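PDB 4WOZ: N-acetylneuraminate lyase from Peptoclostridium difficile, which belongs to the dihydrodipicolinate synthetase family of TIM-barrel proteins and assembles from four chains. Local coordinates for residues 166-177 and 191-200. Numbering follows the deposited sequence.
Sequences FENEKIIGVKFT and FPNKLIFAGF
Lys194 crosses one face of the Phe166 ring on its way to the carbonyls of Ile171 and Phe166. Its CB sits 3.6 Å from Ile172 O and brushes Phe166 CE1. CG stands anti to the carbonyl carbon, beside the backbone N, and a bend at chi2 (-68°) turns the chain across that ring: CG lies over one face in a CH-pi contact, 4.0 Å from the centroid of the Phe166 ring, and CD and CE run on past CD1. The tip ends among carbonyls, where NZ donates to Ile171 O at 2.8 Å, from a position tilted 27° out of the carbonyl plane, and weakly to Phe166 O. The ammonium group is thus held by Ile171 and more loosely reaches back to the start of the loop, which itself contains an Asx turn made by Asn168.

Phe166 also turns an edge onto Phe191. Its CD2 stands above the centre of the Phe191 ring, an edge-to-face pair with centroids 4.8 Å apart and planes at 56°.

Beyond this cluster the backbones of 171-176 and 195-198 run parallel. Leu195 N donates to Ile172 O and Phe197 N to Val174 O, both nearly straight, while Val174 N and Phe176 N return bonds to Leu195 O and Phe197 O. Gly173 pairs with Leu195, and their CA atoms approach to 4.2 Å; Gly173 CA packs against Leu195 O at 3.0 Å. Val174 and Ile196 point to the sheet face covered by helix 181-190, where Phe176 meets Leu183. Lys175 and Phe197 point to the other face. At the C-terminal end of the pair, a water bridges the two segments, accepting weakly from Lys175 NZ and donating to Gly199 O.

Together with helix 181-190, the two adjacent parallel strands form a beta-alpha-beta unit of the eight-stranded TIM barrel.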
loop_
_atom_site.group_PDB
_atom_site.type_symbol
_atom_site.label_atom_id
_atom_site.label_comp_id
_atom_site.label_asym_id
_atom_site.label_seq_id
_atom_site.Cartn_x
_atom_site.Cartn_y
_atom_site.Cartn_z
ATOM N N PHE A 166 -7.109 21.916 -14.894
ATOM C CA PHE A 166 -8.297 22.724 -15.167
ATOM C C PHE A 166 -7.986 24.107 -15.732
ATOM O O PHE A 166 -8.896 24.902 -15.967
ATOM C CB PHE A 166 -9.156 22.875 -13.906
ATOM C CG PHE A 166 -9.936 21.641 -13.551
ATOM C CD1 PHE A 166 -10.678 20.970 -14.517
ATOM C CD2 PHE A 166 -9.943 21.156 -12.249
ATOM C CE1 PHE A 166 -11.412 19.838 -14.191
ATOM C CE2 PHE A 166 -10.675 20.022 -11.914
ATOM C CZ PHE A 166 -11.410 19.362 -12.886
ATOM N N GLU A 167 -6.706 24.398 -15.943
ATOM C CA GLU A 167 -6.319 25.688 -16.506
ATOM C C GLU A 167 -6.830 25.714 -17.942
ATOM O O GLU A 167 -7.253 26.754 -18.451
ATOM C CB GLU A 167 -4.795 25.849 -16.496
ATOM C CG GLU A 167 -4.158 25.806 -15.114
ATOM C CD GLU A 167 -4.643 26.917 -14.204
ATOM O OE1 GLU A 167 -5.836 26.906 -13.833
ATOM O OE2 GLU A 167 -3.831 27.804 -13.865
ATOM N N ASN A 168 -6.785 24.551 -18.585
ATOM C CA ASN A 168 -7.246 24.398 -19.961
ATOM C C ASN A 168 -8.770 24.478 -19.970
ATOM O O ASN A 168 -9.447 23.580 -19.471
ATOM C CB ASN A 168 -6.792 23.042 -20.507
ATOM C CG ASN A 168 -7.042 22.895 -21.991
ATOM O OD1 ASN A 168 -8.144 23.140 -22.476
ATOM N ND2 ASN A 168 -6.016 22.480 -22.722
ATOM N N GLU A 169 -9.306 25.551 -20.542
ATOM C CA GLU A 169 -10.751 25.754 -20.596
ATOM C C GLU A 169 -11.502 24.628 -21.303
ATOM O O GLU A 169 -12.717 24.495 -21.148
ATOM C CB GLU A 169 -11.072 27.090 -21.273
ATOM C CG GLU A 169 -10.669 27.161 -22.738
ATOM C CD GLU A 169 -10.940 28.523 -23.356
ATOM O OE1 GLU A 169 -12.097 28.990 -23.286
ATOM O OE2 GLU A 169 -9.994 29.122 -23.915
ATOM N N LYS A 170 -10.788 23.817 -22.078
ATOM C CA LYS A 170 -11.429 22.712 -22.780
ATOM C C LYS A 170 -11.540 21.473 -21.891
ATOM O O LYS A 170 -12.216 20.503 -22.237
ATOM C CB LYS A 170 -10.678 22.403 -24.082
ATOM C CG LYS A 170 -10.723 23.574 -25.077
ATOM C CD LYS A 170 -10.549 23.135 -26.530
ATOM C CE LYS A 170 -9.146 22.645 -26.831
ATOM N NZ LYS A 170 -9.038 22.143 -28.235
ATOM N N ILE A 171 -10.867 21.509 -20.744
ATOM C CA ILE A 171 -10.945 20.415 -19.782
ATOM C C ILE A 171 -12.069 20.874 -18.840
ATOM O O ILE A 171 -11.859 21.661 -17.912
ATOM C CB ILE A 171 -9.607 20.230 -19.040
ATOM C CG1 ILE A 171 -8.525 19.835 -20.055
ATOM C CG2 ILE A 171 -9.737 19.149 -17.969
ATOM C CD1 ILE A 171 -7.151 19.612 -19.466
ATOM N N ILE A 172 -13.269 20.381 -19.112
ATOM C CA ILE A 172 -14.463 20.780 -18.375
ATOM C C ILE A 172 -14.866 19.980 -17.143
ATOM O O ILE A 172 -15.783 20.380 -16.434
ATOM C CB ILE A 172 -15.679 20.815 -19.323
ATOM C CG1 ILE A 172 -15.964 19.405 -19.850
ATOM C CG2 ILE A 172 -15.397 21.750 -20.494
ATOM C CD1 ILE A 172 -17.235 19.294 -20.678
ATOM N N GLY A 173 -14.206 18.857 -16.884
ATOM C CA GLY A 173 -14.588 18.073 -15.722
ATOM C C GLY A 173 -13.686 16.907 -15.372
ATOM O O GLY A 173 -12.583 16.763 -15.914
ATOM N N VAL A 174 -14.169 16.069 -14.460
ATOM C CA VAL A 174 -13.417 14.911 -13.998
ATOM C C VAL A 174 -14.334 13.779 -13.540
ATOM O O VAL A 174 -15.394 14.026 -12.968
ATOM C CB VAL A 174 -12.507 15.292 -12.809
ATOM C CG1 VAL A 174 -13.351 15.855 -11.673
ATOM C CG2 VAL A 174 -11.730 14.074 -12.324
ATOM N N LYS A 175 -13.924 12.543 -13.818
ATOM C CA LYS A 175 -14.664 11.369 -13.379
ATOM C C LYS A 175 -13.876 10.905 -12.166
ATOM O O LYS A 175 -12.799 10.320 -12.300
ATOM C CB LYS A 175 -14.663 10.271 -14.441
ATOM C CG LYS A 175 -15.315 8.984 -13.960
ATOM C CD LYS A 175 -15.130 7.853 -14.951
ATOM C CE LYS A 175 -15.565 6.520 -14.352
ATOM N NZ LYS A 175 -15.297 5.383 -15.281
ATOM N N PHE A 176 -14.415 11.189 -10.987
ATOM C CA PHE A 176 -13.775 10.857 -9.722
ATOM C C PHE A 176 -14.104 9.431 -9.303
ATOM O O PHE A 176 -15.187 9.177 -8.780
ATOM C CB PHE A 176 -14.270 11.834 -8.650
ATOM C CG PHE A 176 -13.321 12.020 -7.503
ATOM C CD1 PHE A 176 -12.146 12.751 -7.667
ATOM C CD2 PHE A 176 -13.601 11.469 -6.254
ATOM C CE1 PHE A 176 -11.265 12.930 -6.605
ATOM C CE2 PHE A 176 -12.728 11.640 -5.185
ATOM C CZ PHE A 176 -11.556 12.373 -5.360
ATOM N N THR A 177 -13.176 8.502 -9.519
ATOM C CA THR A 177 -13.420 7.111 -9.143
ATOM C C THR A 177 -12.580 6.665 -7.941
ATOM O O THR A 177 -12.227 5.495 -7.819
ATOM C CB THR A 177 -13.167 6.158 -10.340
ATOM O OG1 THR A 177 -13.888 6.631 -11.484
ATOM C CG2 THR A 177 -13.655 4.746 -10.020
ATOM N N PHE A 191 -13.648 23.933 -7.457
ATOM C CA PHE A 191 -13.960 24.066 -8.875
ATOM C C PHE A 191 -15.466 24.008 -9.133
ATOM O O PHE A 191 -15.972 23.069 -9.748
ATOM C CB PHE A 191 -13.238 22.965 -9.659
ATOM C CG PHE A 191 -11.755 22.914 -9.395
ATOM C CD1 PHE A 191 -10.934 23.985 -9.747
ATOM C CD2 PHE A 191 -11.185 21.810 -8.765
ATOM C CE1 PHE A 191 -9.564 23.958 -9.473
ATOM C CE2 PHE A 191 -9.821 21.774 -8.484
ATOM C CZ PHE A 191 -9.007 22.852 -8.839
ATOM N N PRO A 192 -16.202 25.031 -8.677
ATOM C CA PRO A 192 -17.657 25.087 -8.857
ATOM C C PRO A 192 -18.128 25.241 -10.304
ATOM O O PRO A 192 -19.312 25.095 -10.594
ATOM C CB PRO A 192 -18.056 26.276 -7.985
ATOM C CG PRO A 192 -16.872 27.199 -8.132
ATOM C CD PRO A 192 -15.707 26.240 -7.986
ATOM N N ASN A 193 -17.195 25.523 -11.208
ATOM C CA ASN A 193 -17.514 25.717 -12.618
ATOM C C ASN A 193 -17.150 24.517 -13.490
ATOM O O ASN A 193 -17.264 24.577 -14.715
ATOM C CB ASN A 193 -16.789 26.967 -13.138
ATOM C CG ASN A 193 -15.278 26.889 -12.951
ATOM O OD1 ASN A 193 -14.784 26.496 -11.886
ATOM N ND2 ASN A 193 -14.537 27.277 -13.982
ATOM N N LYS A 194 -16.710 23.434 -12.860
ATOM C CA LYS A 194 -16.334 22.225 -13.585
ATOM C C LYS A 194 -17.295 21.087 -13.247
ATOM O O LYS A 194 -17.924 21.091 -12.196
ATOM C CB LYS A 194 -14.907 21.815 -13.215
ATOM C CG LYS A 194 -13.845 22.883 -13.487
ATOM C CD LYS A 194 -13.656 23.122 -14.985
ATOM C CE LYS A 194 -12.501 24.077 -15.248
ATOM N NZ LYS A 194 -12.163 24.179 -16.695
ATOM N N LEU A 195 -17.405 20.111 -14.138
ATOM C CA LEU A 195 -18.289 18.978 -13.899
ATOM C C LEU A 195 -17.567 17.923 -13.079
ATOM O O LEU A 195 -16.393 17.638 -13.321
ATOM C CB LEU A 195 -18.730 18.352 -15.222
ATOM C CG LEU A 195 -19.556 19.203 -16.180
ATOM C CD1 LEU A 195 -19.724 18.457 -17.494
ATOM C CD2 LEU A 195 -20.910 19.517 -15.548
ATOM N N ILE A 196 -18.259 17.350 -12.100
ATOM C CA ILE A 196 -17.657 16.297 -11.289
ATOM C C ILE A 196 -18.558 15.070 -11.336
ATOM O O ILE A 196 -19.705 15.114 -10.904
ATOM C CB ILE A 196 -17.458 16.729 -9.822
ATOM C CG1 ILE A 196 -16.537 17.954 -9.754
ATOM C CG2 ILE A 196 -16.824 15.574 -9.029
ATOM C CD1 ILE A 196 -16.388 18.532 -8.361
ATOM N N PHE A 197 -18.031 13.977 -11.878
ATOM C CA PHE A 197 -18.792 12.742 -11.994
ATOM C C PHE A 197 -18.328 11.696 -10.999
ATOM O O PHE A 197 -17.130 11.483 -10.827
ATOM C CB PHE A 197 -18.660 12.170 -13.405
ATOM C CG PHE A 197 -19.311 13.002 -14.460
ATOM C CD1 PHE A 197 -20.684 12.926 -14.678
ATOM C CD2 PHE A 197 -18.554 13.868 -15.245
ATOM C CE1 PHE A 197 -21.291 13.698 -15.663
ATOM C CE2 PHE A 197 -19.153 14.642 -16.231
ATOM C CZ PHE A 197 -20.523 14.557 -16.440
ATOM N N ALA A 198 -19.290 11.049 -10.351
ATOM C CA ALA A 198 -19.001 9.995 -9.394
ATOM C C ALA A 198 -18.774 8.721 -10.208
ATOM O O ALA A 198 -19.503 8.454 -11.169
ATOM C CB ALA A 198 -20.183 9.812 -8.443
ATOM N N GLY A 199 -17.760 7.949 -9.834
ATOM C CA GLY A 199 -17.474 6.722 -10.551
ATOM C C GLY A 199 -17.570 5.491 -9.671
ATOM O O GLY A 199 -17.160 4.403 -10.071
ATOM N N PHE A 200 -18.114 5.661 -8.470
ATOM C CA PHE A 200 -18.265 4.560 -7.517
ATOM C C PHE A 200 -19.748 4.284 -7.267
ATOM O O PHE A 200 -20.358 4.876 -6.383
ATOM C CB PHE A 200 -17.563 4.934 -6.215
ATOM C CG PHE A 200 -17.271 6.401 -6.100
ATOM C CD1 PHE A 200 -18.309 7.327 -6.026
ATOM C CD2 PHE A 200 -15.961 6.865 -6.127
ATOM C CE1 PHE A 200 -18.042 8.694 -5.986
ATOM C CE2 PHE A 200 -15.687 8.230 -6.087
ATOM C CZ PHE A 200 -16.729 9.144 -6.019
HETATM O O HOH W 1 -17.148 3.971 -13.294
#